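Local structure of glycosyl hydrolase BlGH5_18 (Bifidobacterium longum subsp. infantis, 7LQX) at residues V103-G108 and R156-G161; M176-R181 and H214-P219; A201-N206 and V220-L225; G226-I231 and D269-L274. The protein is a glycoside hydrolase of family 5 that probably takes part in N-glycan breakdown by cleaving a glycosidic bond of the glycan. All coordinates share one frame; numbering follows the deposited sequence.

Contact 1. Residues V103-G108 and R156-G161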
loop_
_atom_site.group_PDB
_atom_site.type_symbol
_atom_site.label_atom_id
_atom_site.label_comp_id
_atom_site.label_asym_id
_atom_site.label_seq_id
_atom_site.Cartn_x
_atom_site.Cartn_y
_atom_site.Cartn_z
ATOM N N VAL A 103 11.677 -18.958 -1.204
ATOM C CA VAL A 103 10.730 -17.861 -1.406
ATOM C C VAL A 103 10.265 -17.344 -0.052
ATOM O O VAL A 103 9.911 -18.135 0.827
ATOM C CB VAL A 103 9.521 -18.332 -2.237
ATOM C CG1 VAL A 103 8.501 -17.216 -2.395
ATOM C CG2 VAL A 103 9.964 -18.837 -3.590
ATOM N N ASP A 104 10.252 -16.021 0.120
ATOM C CA ASP A 104 9.661 -15.392 1.296
ATOM C C ASP A 104 8.234 -14.978 0.944
ATOM O O ASP A 104 8.025 -14.304 -0.073
ATOM C CB ASP A 104 10.426 -14.133 1.705
ATOM C CG ASP A 104 11.660 -14.418 2.532
ATOM O OD1 ASP A 104 12.476 -15.275 2.143
ATOM O OD2 ASP A 104 11.827 -13.746 3.574
ATOM N N VAL A 105 7.258 -15.331 1.791
ATOM C CA VAL A 105 5.862 -15.177 1.379
ATOM C C VAL A 105 5.371 -13.738 1.523
ATOM O O VAL A 105 4.773 -13.200 0.585
ATOM C CB VAL A 105 4.918 -16.161 2.091
ATOM C CG1 VAL A 105 3.471 -15.920 1.631
ATOM C CG2 VAL A 105 5.337 -17.589 1.824
ATOM N N PHE A 106 5.560 -13.112 2.700
ATOM C CA PHE A 106 4.911 -11.837 3.034
ATOM C C PHE A 106 5.915 -10.692 3.130
ATOM O O PHE A 106 6.557 -10.508 4.168
ATOM C CB PHE A 106 4.146 -11.925 4.362
ATOM C CG PHE A 106 3.028 -12.925 4.364
ATOM C CD1 PHE A 106 1.838 -12.659 3.714
ATOM C CD2 PHE A 106 3.164 -14.137 5.032
ATOM C CE1 PHE A 106 0.807 -13.589 3.723
ATOM C CE2 PHE A 106 2.136 -15.065 5.038
ATOM C CZ PHE A 106 0.968 -14.797 4.379
ATOM N N GLN A 107 6.000 -9.893 2.068
ATOM C CA GLN A 107 6.716 -8.615 2.082
ATOM C C GLN A 107 5.660 -7.547 1.823
ATOM O O GLN A 107 5.257 -7.367 0.673
ATOM C CB GLN A 107 7.816 -8.559 1.023
ATOM C CG GLN A 107 9.066 -9.341 1.393
ATOM C CD GLN A 107 8.820 -10.830 1.462
ATOM O OE1 GLN A 107 8.982 -11.448 2.514
ATOM N NE2 GLN A 107 8.436 -11.417 0.342
ATOM N N GLY A 108 5.200 -6.833 2.856
ATOM C CA GLY A 108 5.777 -6.827 4.183
ATOM C C GLY A 108 6.740 -5.672 4.308
ATOM O O GLY A 108 6.342 -4.509 4.245
ATOM N N ARG A 156 12.813 -25.072 -2.941
ATOM C CA ARG A 156 13.272 -25.777 -1.756
ATOM C C ARG A 156 12.440 -25.484 -0.516
ATOM O O ARG A 156 12.450 -26.294 0.418
ATOM C CB ARG A 156 14.740 -25.436 -1.472
ATOM C CG ARG A 156 15.714 -25.911 -2.547
ATOM C CD ARG A 156 16.117 -27.376 -2.393
ATOM N NE ARG A 156 15.033 -28.316 -2.674
ATOM C CZ ARG A 156 14.582 -28.598 -3.893
ATOM N NH1 ARG A 156 15.106 -27.996 -4.950
ATOM N NH2 ARG A 156 13.592 -29.468 -4.051
ATOM N N GLY A 157 11.732 -24.376 -0.476
ATOM C CA GLY A 157 10.950 -24.048 0.700
ATOM C C GLY A 157 10.740 -22.563 0.840
ATOM O O GLY A 157 11.118 -21.755 -0.011
ATOM N N LEU A 158 10.121 -22.191 1.950
ATOM C CA LEU A 158 9.715 -20.809 2.116
ATOM C C LEU A 158 9.986 -20.315 3.524
ATOM O O LEU A 158 10.008 -21.081 4.498
ATOM C CB LEU A 158 8.238 -20.617 1.741
ATOM C CG LEU A 158 7.205 -21.410 2.541
ATOM C CD1 LEU A 158 6.932 -20.748 3.877
ATOM C CD2 LEU A 158 5.914 -21.562 1.742
ATOM N N THR A 159 10.209 -19.006 3.595
ATOM C CA THR A 159 10.277 -18.251 4.833
ATOM C C THR A 159 8.975 -17.465 4.898
ATOM O O THR A 159 8.512 -16.943 3.880
ATOM C CB THR A 159 11.453 -17.289 4.773
ATOM O OG1 THR A 159 12.653 -18.035 4.539
ATOM C CG2 THR A 159 11.631 -16.517 6.060
ATOM N N LEU A 160 8.369 -17.375 6.080
ATOM C CA LEU A 160 7.059 -16.733 6.154
ATOM C C LEU A 160 7.097 -15.314 5.595
ATOM O O LEU A 160 6.173 -14.889 4.896
ATOM C CB LEU A 160 6.530 -16.743 7.584
ATOM C CG LEU A 160 6.322 -18.125 8.186
ATOM C CD1 LEU A 160 5.745 -18.000 9.588
ATOM C CD2 LEU A 160 5.426 -19.002 7.335
ATOM N N GLY A 161 8.149 -14.562 5.888
ATOM C CA GLY A 161 8.291 -13.224 5.334
ATOM C C GLY A 161 9.522 -12.560 5.910
ATOM O O GLY A 161 10.018 -12.940 6.974
HETATM O O HOH W 1 12.952 -17.880 1.815
#
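Gly157 opens the pairing with its carbonyl: Val103 N donates to Gly157 O at 3.1 Å, nearly straight at 165° and in the plane of the carbonyl. One residue on, Leu158 pairs in parallel register with Val103, both side chains on the face away from Asp104 and Thr159, Val103 against helices 81-96 and 132-149. In one of its two conformers, CG of Leu158 lies between its backbone N and carbonyl carbon (chi1 60°), and CD2 comes 4.0 Å from Val105 CG2. Thr159 turns to the other face, beside Asp104. Its N donates to Val103 O and its O accepts from Val105 N, each bond 2.9 Å long. The two side chains point the same way, Asp104 OD1 lying 3.5 Å from Thr159 CB, and water 1 joins OD1 to Thr159 OG1. The carbonyl of Leu160 accepts from Phe106 N at 2.9 Å and, weakly, from Val105 N, while the side chain packs on helix 180-191. Gly161 ends the contact with its CA 3.4 Å from Gln107 OE1. The amide of Gln107 is held on both sides, NE2 donating to Asp104 O at 2.9 Å and OE1 accepting from Asn162 N. Asp104 and Thr159 are thus held by water 1, by a salt bridge from OD2 to Arg64 and by a bond from OG1 to Gln275, while Val103 and Leu158 give the other face hydrocarbon.

Contact 2. Residues M176-R181 and H214-P219. With SO4 (sulfate ion), chain H.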
loop_
_atom_site.group_PDB
_atom_site.type_symbol
_atom_site.label_atom_id
_atom_site.label_comp_id
_atom_site.label_asym_id
_atom_site.label_seq_id
_atom_site.Cartn_x
_atom_site.Cartn_y
_atom_site.Cartn_z
HETATM N N MSE A 176 1.738 -3.438 15.127
HETATM C CA MSE A 176 0.765 -4.496 15.334
HETATM C C MSE A 176 1.165 -5.201 16.625
HETATM O O MSE A 176 1.920 -6.178 16.616
HETATM C CB MSE A 176 0.785 -5.429 14.140
HETATM C CG MSE A 176 0.387 -4.720 12.847
HETATM SE SE MSE A 176 0.726 -5.884 11.356
HETATM C CE MSE A 176 0.056 -4.748 9.952
ATOM N N ALA A 177 0.661 -4.683 17.741
ATOM C CA ALA A 177 1.120 -5.130 19.045
ATOM C C ALA A 177 0.730 -6.581 19.290
ATOM O O ALA A 177 -0.355 -7.029 18.911
ATOM C CB ALA A 177 0.534 -4.242 20.142
ATOM N N THR A 178 1.618 -7.315 19.950
ATOM C CA THR A 178 1.386 -8.737 20.166
ATOM C C THR A 178 2.212 -9.190 21.370
ATOM O O THR A 178 2.631 -8.374 22.189
ATOM C CB THR A 178 1.632 -9.510 18.858
ATOM O OG1 THR A 178 1.280 -10.889 19.021
ATOM C CG2 THR A 178 3.075 -9.399 18.408
ATOM N N SER A 179 2.373 -10.504 21.506
ATOM C CA SER A 179 3.041 -11.074 22.666
ATOM C C SER A 179 3.745 -12.341 22.218
ATOM O O SER A 179 3.391 -12.940 21.201
ATOM C CB SER A 179 2.051 -11.424 23.779
ATOM O OG SER A 179 1.181 -12.468 23.368
ATOM N N SER A 180 4.743 -12.762 22.997
ATOM C CA SER A 180 5.537 -13.917 22.586
ATOM C C SER A 180 4.711 -15.200 22.557
ATOM O O SER A 180 4.937 -16.053 21.691
ATOM C CB SER A 180 6.790 -14.074 23.448
ATOM O OG SER A 180 6.477 -14.319 24.803
ATOM N N ARG A 181 3.741 -15.354 23.466
ATOM C CA ARG A 181 2.896 -16.542 23.425
ATOM C C ARG A 181 2.030 -16.556 22.174
ATOM O O ARG A 181 1.845 -17.605 21.550
ATOM C CB ARG A 181 2.020 -16.615 24.667
ATOM C CG ARG A 181 2.607 -17.430 25.780
ATOM C CD ARG A 181 1.628 -17.539 26.948
ATOM N NE ARG A 181 0.685 -18.650 26.805
ATOM C CZ ARG A 181 -0.013 -19.163 27.817
ATOM N NH1 ARG A 181 0.125 -18.647 29.024
ATOM N NH2 ARG A 181 -0.845 -20.180 27.627
ATOM N N HIS A 214 12.056 -7.650 25.842
ATOM C CA HIS A 214 10.603 -7.517 25.811
ATOM C C HIS A 214 10.027 -7.504 24.400
ATOM O O HIS A 214 8.862 -7.158 24.220
ATOM C CB HIS A 214 10.138 -6.292 26.608
ATOM C CG HIS A 214 10.733 -6.215 27.980
ATOM N ND1 HIS A 214 10.421 -7.114 28.976
ATOM C CD2 HIS A 214 11.639 -5.362 28.513
ATOM C CE1 HIS A 214 11.099 -6.810 30.069
ATOM N NE2 HIS A 214 11.846 -5.751 29.814
ATOM N N HIS A 215 10.783 -7.880 23.417
ATOM C CA HIS A 215 10.316 -7.982 22.042
ATOM C C HIS A 215 9.557 -9.302 21.871
ATOM O O HIS A 215 9.987 -10.336 22.377
ATOM C CB HIS A 215 11.534 -7.936 21.130
ATOM C CG HIS A 215 11.227 -7.824 19.676
ATOM N ND1 HIS A 215 10.558 -6.750 19.130
ATOM C CD2 HIS A 215 11.556 -8.631 18.640
ATOM C CE1 HIS A 215 10.476 -6.910 17.823
ATOM N NE2 HIS A 215 11.059 -8.048 17.502
ATOM N N PRO A 216 8.397 -9.297 21.207
ATOM C CA PRO A 216 7.562 -10.514 21.200
ATOM C C PRO A 216 8.104 -11.648 20.354
ATOM O O PRO A 216 7.665 -12.788 20.547
ATOM C CB PRO A 216 6.200 -10.027 20.685
ATOM C CG PRO A 216 6.505 -8.806 19.923
ATOM C CD PRO A 216 7.707 -8.158 20.574
ATOM N N PHE A 217 9.024 -11.389 19.432
ATOM C CA PHE A 217 9.759 -12.450 18.753
ATOM C C PHE A 217 11.021 -12.715 19.562
ATOM O O PHE A 217 11.696 -11.769 19.971
ATOM C CB PHE A 217 10.097 -12.006 17.337
ATOM C CG PHE A 217 8.924 -12.027 16.407
ATOM C CD1 PHE A 217 7.973 -11.014 16.417
ATOM C CD2 PHE A 217 8.773 -13.066 15.513
ATOM C CE1 PHE A 217 6.906 -11.059 15.556
ATOM C CE2 PHE A 217 7.715 -13.107 14.648
ATOM C CZ PHE A 217 6.778 -12.111 14.675
ATOM N N THR A 218 11.325 -13.981 19.814
ATOM C CA THR A 218 12.313 -14.351 20.816
ATOM C C THR A 218 13.403 -15.257 20.273
ATOM O O THR A 218 13.212 -15.960 19.277
ATOM C CB THR A 218 11.630 -15.112 21.966
ATOM O OG1 THR A 218 11.174 -16.362 21.436
ATOM C CG2 THR A 218 10.461 -14.328 22.553
ATOM N N PRO A 219 14.556 -15.292 20.946
ATOM C CA PRO A 219 15.605 -16.255 20.559
ATOM C C PRO A 219 15.134 -17.700 20.508
ATOM O O PRO A 219 15.516 -18.441 19.590
ATOM C CB PRO A 219 16.676 -16.036 21.638
ATOM C CG PRO A 219 16.502 -14.585 22.018
ATOM C CD PRO A 219 15.016 -14.357 21.989
HETATM S S SO4 H . -1.293 -21.261 24.090
HETATM O O1 SO4 H . -1.862 -19.938 23.839
HETATM O O2 SO4 H . -1.672 -22.185 23.022
HETATM O O3 SO4 H . -1.784 -21.778 25.364
HETATM O O4 SO4 H . 0.160 -21.152 24.141
#
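Pro216 presses its ring against the bend formed by Thr178, Ser179 and Ser180, with Ser180 CA 4.2 Å from Pro216 CA. Its CB, directed at the other segment, rests 3.7 Å from Ser179 C and a little farther from Ser180 N, so it packs on the peptide joining them. CG, the tip of the ring, meets the methyl of Thr178 at 3.8 Å (Pro216 CG to Thr178 CG2), the two side chains crossing at a slant. That methyl is available because Thr178 OG1 stands anti to the backbone N (chi1 -174°), where it bonds Glu130. Beside the ring, Pro216 O receives a CA-H...O contact from Ser180 CA at 3.2 Å. In the (beta/alpha)8 barrel of this enzyme the contact joins the starts of two successive barrel helices, 180-191 and 219-224. Ser179 is the N-cap of the first, its OG weakly accepting from Arg182 N. Thr218 is the N-cap of the second, in a capping box: its OG1 lies 3.2 Å from Gln221 N, and Gln221 OE1 accepts from Thr218 N. Thr218 also adds a methyl to the interface, CG2 lying 3.8 Å from Ser180 CB. No hydrogen bond crosses between the segments. On the far side of the first helix start, Arg181 NH2 donates to O3 of a sulfate, probably from the crystallisation liquor, at 2.9 Å.

Contact 3. Residues A201-N206 and V220-L225. With EDO (1,2-ethanediol), chain C.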
loop_
_atom_site.group_PDB
_atom_site.type_symbol
_atom_site.label_atom_id
_atom_site.label_comp_id
_atom_site.label_asym_id
_atom_site.label_seq_id
_atom_site.Cartn_x
_atom_site.Cartn_y
_atom_site.Cartn_z
ATOM N N ALA A 201 10.418 -24.981 5.975
ATOM C CA ALA A 201 9.546 -23.922 6.461
ATOM C C ALA A 201 10.340 -23.142 7.494
ATOM O O ALA A 201 10.812 -23.716 8.480
ATOM C CB ALA A 201 8.283 -24.508 7.093
ATOM N N LEU A 202 10.476 -21.838 7.266
ATOM C CA LEU A 202 11.342 -20.980 8.051
ATOM C C LEU A 202 10.609 -19.703 8.428
ATOM O O LEU A 202 9.623 -19.312 7.794
ATOM C CB LEU A 202 12.578 -20.541 7.237
ATOM C CG LEU A 202 13.312 -21.666 6.521
ATOM C CD1 LEU A 202 14.330 -21.145 5.532
ATOM C CD2 LEU A 202 13.999 -22.572 7.521
ATOM N N HIS A 203 11.133 -19.020 9.440
ATOM C CA HIS A 203 10.709 -17.653 9.734
ATOM C C HIS A 203 11.950 -16.789 9.919
ATOM O O HIS A 203 13.046 -17.289 10.188
ATOM C CB HIS A 203 9.747 -17.567 10.930
ATOM C CG HIS A 203 10.349 -17.987 12.225
ATOM N ND1 HIS A 203 10.789 -17.080 13.165
ATOM C CD2 HIS A 203 10.592 -19.215 12.740
ATOM C CE1 HIS A 203 11.284 -17.730 14.201
ATOM N NE2 HIS A 203 11.185 -19.026 13.964
ATOM N N SER A 204 11.772 -15.482 9.724
ATOM C CA SER A 204 12.872 -14.530 9.704
ATOM C C SER A 204 12.557 -13.293 10.522
ATOM O O SER A 204 11.537 -12.630 10.298
ATOM C CB SER A 204 13.166 -14.093 8.259
ATOM O OG SER A 204 13.831 -12.838 8.199
ATOM N N GLU A 205 13.469 -12.957 11.422
ATOM C CA GLU A 205 13.443 -11.697 12.142
ATOM C C GLU A 205 14.719 -10.913 11.869
ATOM O O GLU A 205 15.767 -11.486 11.547
ATOM C CB GLU A 205 13.325 -11.955 13.640
ATOM C CG GLU A 205 12.001 -12.579 14.036
ATOM C CD GLU A 205 11.909 -14.081 13.781
ATOM O OE1 GLU A 205 12.842 -14.829 14.141
ATOM O OE2 GLU A 205 10.869 -14.506 13.236
ATOM N N ASN A 206 14.617 -9.593 11.998
ATOM C CA ASN A 206 15.810 -8.771 12.107
ATOM C C ASN A 206 16.456 -9.012 13.469
ATOM O O ASN A 206 15.942 -9.760 14.306
ATOM C CB ASN A 206 15.498 -7.301 11.828
ATOM C CG ASN A 206 14.601 -6.671 12.865
ATOM O OD1 ASN A 206 14.667 -6.993 14.054
ATOM N ND2 ASN A 206 13.761 -5.743 12.419
ATOM N N VAL A 220 14.331 -18.132 21.479
ATOM C CA VAL A 220 13.860 -19.514 21.475
ATOM C C VAL A 220 13.043 -19.810 20.219
ATOM O O VAL A 220 13.205 -20.868 19.596
ATOM C CB VAL A 220 13.093 -19.831 22.774
ATOM C CG1 VAL A 220 12.312 -21.130 22.645
ATOM C CG2 VAL A 220 14.066 -19.890 23.956
ATOM N N GLN A 221 12.171 -18.883 19.805
ATOM C CA GLN A 221 11.417 -19.104 18.574
ATOM C C GLN A 221 12.356 -19.181 17.372
ATOM O O GLN A 221 12.207 -20.047 16.500
ATOM C CB GLN A 221 10.425 -17.964 18.340
ATOM C CG GLN A 221 9.303 -17.835 19.326
ATOM C CD GLN A 221 8.727 -16.432 19.324
ATOM O OE1 GLN A 221 9.234 -15.552 18.639
ATOM N NE2 GLN A 221 7.680 -16.213 20.113
ATOM N N ALA A 222 13.314 -18.256 17.295
ATOM C CA ALA A 222 14.186 -18.204 16.132
ATOM C C ALA A 222 15.002 -19.476 15.998
ATOM O O ALA A 222 15.275 -19.925 14.880
ATOM C CB ALA A 222 15.123 -17.001 16.226
ATOM N N ALA A 223 15.395 -20.067 17.119
ATOM C CA ALA A 223 16.324 -21.189 17.127
ATOM C C ALA A 223 15.632 -22.533 17.302
ATOM O O ALA A 223 16.316 -23.553 17.438
ATOM C CB ALA A 223 17.391 -20.972 18.207
ATOM N N ASN A 224 14.303 -22.565 17.287
ATOM C CA ASN A 224 13.593 -23.833 17.419
ATOM C C ASN A 224 12.391 -23.989 16.504
ATOM O O ASN A 224 12.087 -25.120 16.122
ATOM C CB ASN A 224 13.158 -24.073 18.862
ATOM C CG ASN A 224 14.334 -24.231 19.770
ATOM O OD1 ASN A 224 14.911 -25.319 19.880
ATOM N ND2 ASN A 224 14.742 -23.147 20.389
ATOM N N LEU A 225 11.696 -22.923 16.140
ATOM C CA LEU A 225 10.564 -23.041 15.234
ATOM C C LEU A 225 11.049 -22.884 13.804
ATOM O O LEU A 225 11.923 -22.058 13.522
ATOM C CB LEU A 225 9.498 -21.995 15.557
ATOM C CG LEU A 225 8.879 -22.173 16.944
ATOM C CD1 LEU A 225 7.845 -21.078 17.200
ATOM C CD2 LEU A 225 8.250 -23.551 17.146
HETATM C C1 EDO C . 12.485 -4.764 15.670
HETATM O O1 EDO C . 12.357 -4.128 14.395
HETATM C C2 EDO C . 12.019 -3.819 16.770
HETATM O O2 EDO C . 10.709 -3.326 16.464
HETATM O O HOH W 2 14.916 -18.248 12.507
HETATM O O HOH W 3 12.995 -20.782 11.087
#
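His203 and Ala222 make the nearest backbone approach, with CA atoms 7.3 Å apart, a spacing bridged by the imidazole of His203 and not by main-chain pairing. The ring, just past Leu202, has CG placed between the backbone N and the carbonyl carbon (chi1 64°), which directs it at helix 219-224. Both ring nitrogens act as donors. His203 NE2 reaches Gln221 O at 2.9 Å; the acceptor lies in the ring plane, but the N-H arrives from above the carbonyl plane and the bond is bent to 141°. Leu225 N comes to the same oxygen from the opposite face, so Gln221 O is gripped by a helix-type bond and a side chain together. At the other nitrogen, ND1 donates to Glu205 OE2 at 2.6 Å, straight at 167°, in the ring plane and on the syn lone pair of the carboxylate. With both nitrogens engaged, the rotation of the ring is fixed. Van der Waals contacts fill in the rest: His203 CE1 lies 3.5 Å from Ala222 CA, His203 NE2 lies 3.8 Å from Leu225 CB, and Glu205 OE1 lies 3.8 Å from Ala222 CB. Two waters lie between the segments; one accepts from His203 N and is near Leu225 O, the other is within bonding distance of His203 O and Ala222 O. Farther along, Asn206 ND2 binds a 1,2-ethanediol, probably from the crystallisation liquor. His203, oriented by Glu205, thus links strand 200-202 to the helix that follows it, within a beta-alpha-beta unit of the (beta/alpha)8 barrel.

Contact 4. Residues G226-I231 and D269-L274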
loop_
_atom_site.group_PDB
_atom_site.type_symbol
_atom_site.label_atom_id
_atom_site.label_comp_id
_atom_site.label_asym_id
_atom_site.label_seq_id
_atom_site.Cartn_x
_atom_site.Cartn_y
_atom_site.Cartn_z
ATOM N N GLY A 226 10.487 -23.682 12.903
ATOM C CA GLY A 226 10.992 -23.761 11.550
ATOM C C GLY A 226 12.220 -24.650 11.498
ATOM O O GLY A 226 12.763 -25.058 12.520
ATOM N N ASP A 227 12.682 -24.941 10.277
ATOM C CA ASP A 227 13.702 -25.971 10.090
ATOM C C ASP A 227 15.130 -25.482 10.278
ATOM O O ASP A 227 16.016 -26.307 10.523
ATOM C CB ASP A 227 13.560 -26.572 8.693
ATOM C CG ASP A 227 12.304 -27.391 8.545
ATOM O OD1 ASP A 227 12.064 -28.262 9.401
ATOM O OD2 ASP A 227 11.554 -27.176 7.577
HETATM N N MSE A 228 15.385 -24.185 10.152
HETATM C CA MSE A 228 16.731 -23.656 10.321
HETATM C C MSE A 228 16.631 -22.289 10.966
HETATM O O MSE A 228 15.676 -21.554 10.719
HETATM C CB MSE A 228 17.432 -23.472 8.975
HETATM C CG MSE A 228 17.539 -24.715 8.148
HETATM SE SE MSE A 228 18.712 -24.528 6.622
HETATM C CE MSE A 228 17.536 -23.615 5.442
ATOM N N THR A 229 17.648 -21.903 11.723
ATOM C CA THR A 229 17.722 -20.534 12.200
ATOM C C THR A 229 18.123 -19.643 11.040
ATOM O O THR A 229 19.105 -19.927 10.350
ATOM C CB THR A 229 18.787 -20.415 13.280
ATOM O OG1 THR A 229 18.469 -21.314 14.346
ATOM C CG2 THR A 229 18.861 -18.987 13.798
ATOM N N THR A 230 17.395 -18.557 10.833
ATOM C CA THR A 230 17.808 -17.556 9.862
ATOM C C THR A 230 18.421 -16.379 10.610
ATOM O O THR A 230 17.914 -15.965 11.655
ATOM C CB THR A 230 16.633 -17.075 9.008
ATOM O OG1 THR A 230 15.671 -16.421 9.834
ATOM C CG2 THR A 230 15.971 -18.236 8.282
ATOM N N ILE A 231 19.520 -15.863 10.070
ATOM C CA ILE A 231 20.223 -14.710 10.618
ATOM C C ILE A 231 20.389 -13.687 9.509
ATOM O O ILE A 231 20.700 -14.045 8.368
ATOM C CB ILE A 231 21.595 -15.122 11.191
ATOM C CG1 ILE A 231 21.367 -16.031 12.402
ATOM C CG2 ILE A 231 22.429 -13.898 11.549
ATOM C CD1 ILE A 231 22.603 -16.621 12.966
ATOM N N ASP A 269 22.220 -30.072 16.250
ATOM C CA ASP A 269 22.534 -30.166 14.830
ATOM C C ASP A 269 21.729 -29.188 13.979
ATOM O O ASP A 269 21.821 -29.240 12.754
ATOM C CB ASP A 269 22.334 -31.612 14.358
ATOM C CG ASP A 269 23.194 -32.589 15.129
ATOM O OD1 ASP A 269 24.393 -32.297 15.305
ATOM O OD2 ASP A 269 22.668 -33.627 15.577
ATOM N N ARG A 270 20.967 -28.289 14.594
ATOM C CA ARG A 270 20.135 -27.376 13.819
ATOM C C ARG A 270 20.985 -26.529 12.878
ATOM O O ARG A 270 21.963 -25.909 13.320
ATOM C CB ARG A 270 19.363 -26.466 14.760
ATOM C CG ARG A 270 18.488 -25.466 14.023
ATOM C CD ARG A 270 17.738 -24.633 15.016
ATOM N NE ARG A 270 16.867 -23.586 14.474
ATOM C CZ ARG A 270 15.593 -23.756 14.134
ATOM N NH1 ARG A 270 15.042 -24.959 14.194
ATOM N NH2 ARG A 270 14.878 -22.716 13.706
ATOM N N PRO A 271 20.650 -26.467 11.591
ATOM C CA PRO A 271 21.405 -25.597 10.681
ATOM C C PRO A 271 21.153 -24.128 10.968
ATOM O O PRO A 271 20.048 -23.723 11.333
ATOM C CB PRO A 271 20.878 -25.981 9.288
ATOM C CG PRO A 271 20.199 -27.321 9.473
ATOM C CD PRO A 271 19.641 -27.262 10.870
ATOM N N VAL A 272 22.205 -23.336 10.784
ATOM C CA VAL A 272 22.142 -21.881 10.830
ATOM C C VAL A 272 22.326 -21.362 9.409
ATOM O O VAL A 272 23.368 -21.590 8.788
ATOM C CB VAL A 272 23.226 -21.301 11.750
ATOM C CG1 VAL A 272 23.165 -19.785 11.719
ATOM C CG2 VAL A 272 23.055 -21.808 13.165
ATOM N N TRP A 273 21.335 -20.640 8.898
ATOM C CA TRP A 273 21.411 -20.024 7.579
ATOM C C TRP A 273 21.701 -18.538 7.768
ATOM O O TRP A 273 20.871 -17.807 8.309
ATOM C CB TRP A 273 20.090 -20.235 6.838
ATOM C CG TRP A 273 20.095 -19.718 5.431
ATOM C CD1 TRP A 273 21.163 -19.236 4.743
ATOM C CD2 TRP A 273 18.977 -19.645 4.536
ATOM N NE1 TRP A 273 20.786 -18.847 3.480
ATOM C CE2 TRP A 273 19.450 -19.105 3.322
ATOM C CE3 TRP A 273 17.631 -19.994 4.636
ATOM C CZ2 TRP A 273 18.619 -18.891 2.226
ATOM C CZ3 TRP A 273 16.811 -19.797 3.549
ATOM C CH2 TRP A 273 17.305 -19.244 2.356
ATOM N N LEU A 274 22.893 -18.112 7.357
ATOM C CA LEU A 274 23.206 -16.691 7.212
ATOM C C LEU A 274 22.454 -16.228 5.970
ATOM O O LEU A 274 22.988 -16.170 4.859
ATOM C CB LEU A 274 24.702 -16.513 7.079
ATOM C CG LEU A 274 25.214 -15.083 7.146
ATOM C CD1 LEU A 274 24.673 -14.315 8.329
ATOM C CD2 LEU A 274 26.741 -15.131 7.191
#
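Arg270 reaches across to Thr229 and Gly226 with its guanidinium. NE donates to Thr229 OG1 at 2.8 Å and 160°, the oxygen lying in the guanidinium plane, and NH1 donates to Gly226 O, also at 2.8 Å. NH2 adds a weak bond to that carbonyl and firmer ones to Leu225 O and Ala222 O of the preceding segment. The chain is extended from the backbone to NE, with CG anti to N (chi1 179°), which carries the charged group the full length of the side chain to the turn before strand 229-233. There one guanidinium face lies under Met228 CA, which stands 3.9 Å above its plane. Next come the main-chain bonds of two parallel strands inclined at 23°. Thr229 N donates to Pro271 O at 3.0 Å, Trp273 N to Thr229 O at 2.8 Å, and Ile231 N to Trp273 O at 3.0 Å. Around this frame the side chains separate by face. Selenomethionine Met228 crosses Pro271 at about a right angle, SE lying 3.7 Å from Pro271 CB, and its bend at the last torsion sets CE at the Trp273 ring. The indole also packs edge-to-face with Trp307 and bonds Thr310 through NE1. On the other face, Thr229, Ile231 and Val272 lie against helix 248-264. Strands 229-233 and 272-277 are the sixth and seventh of a (beta/alpha)8 barrel, the fold of family 5 glycoside hydrolases, with Trp273 facing its interior and the Thr229 side facing the helix.

Contacts 1, 3 and 4 lie on one barrel, and contact 2 sits outside the strand barrel, joining the starts of two of its helices. Contact 1 passes to contact 3 through strands 155-159 and 200-202: Leu160 N lies 2.9 Å from Leu202 O. Contacts 3 and 4, centres 8 Å apart, bring the fifth and sixth strands together, with Ala201 O 2.9 Å from Asp227 N and His203 O 2.8 Å from Thr230 OG1. Contact 2 meets contact 3 where Phe217 CD2 approaches Glu205 OE2 at 3.4 Å. In family 5 the catalytic glutamates lie at the C-terminal ends of the fourth and seventh strands, here probably 155-159 in contact 1 and 272-277 in contact 4.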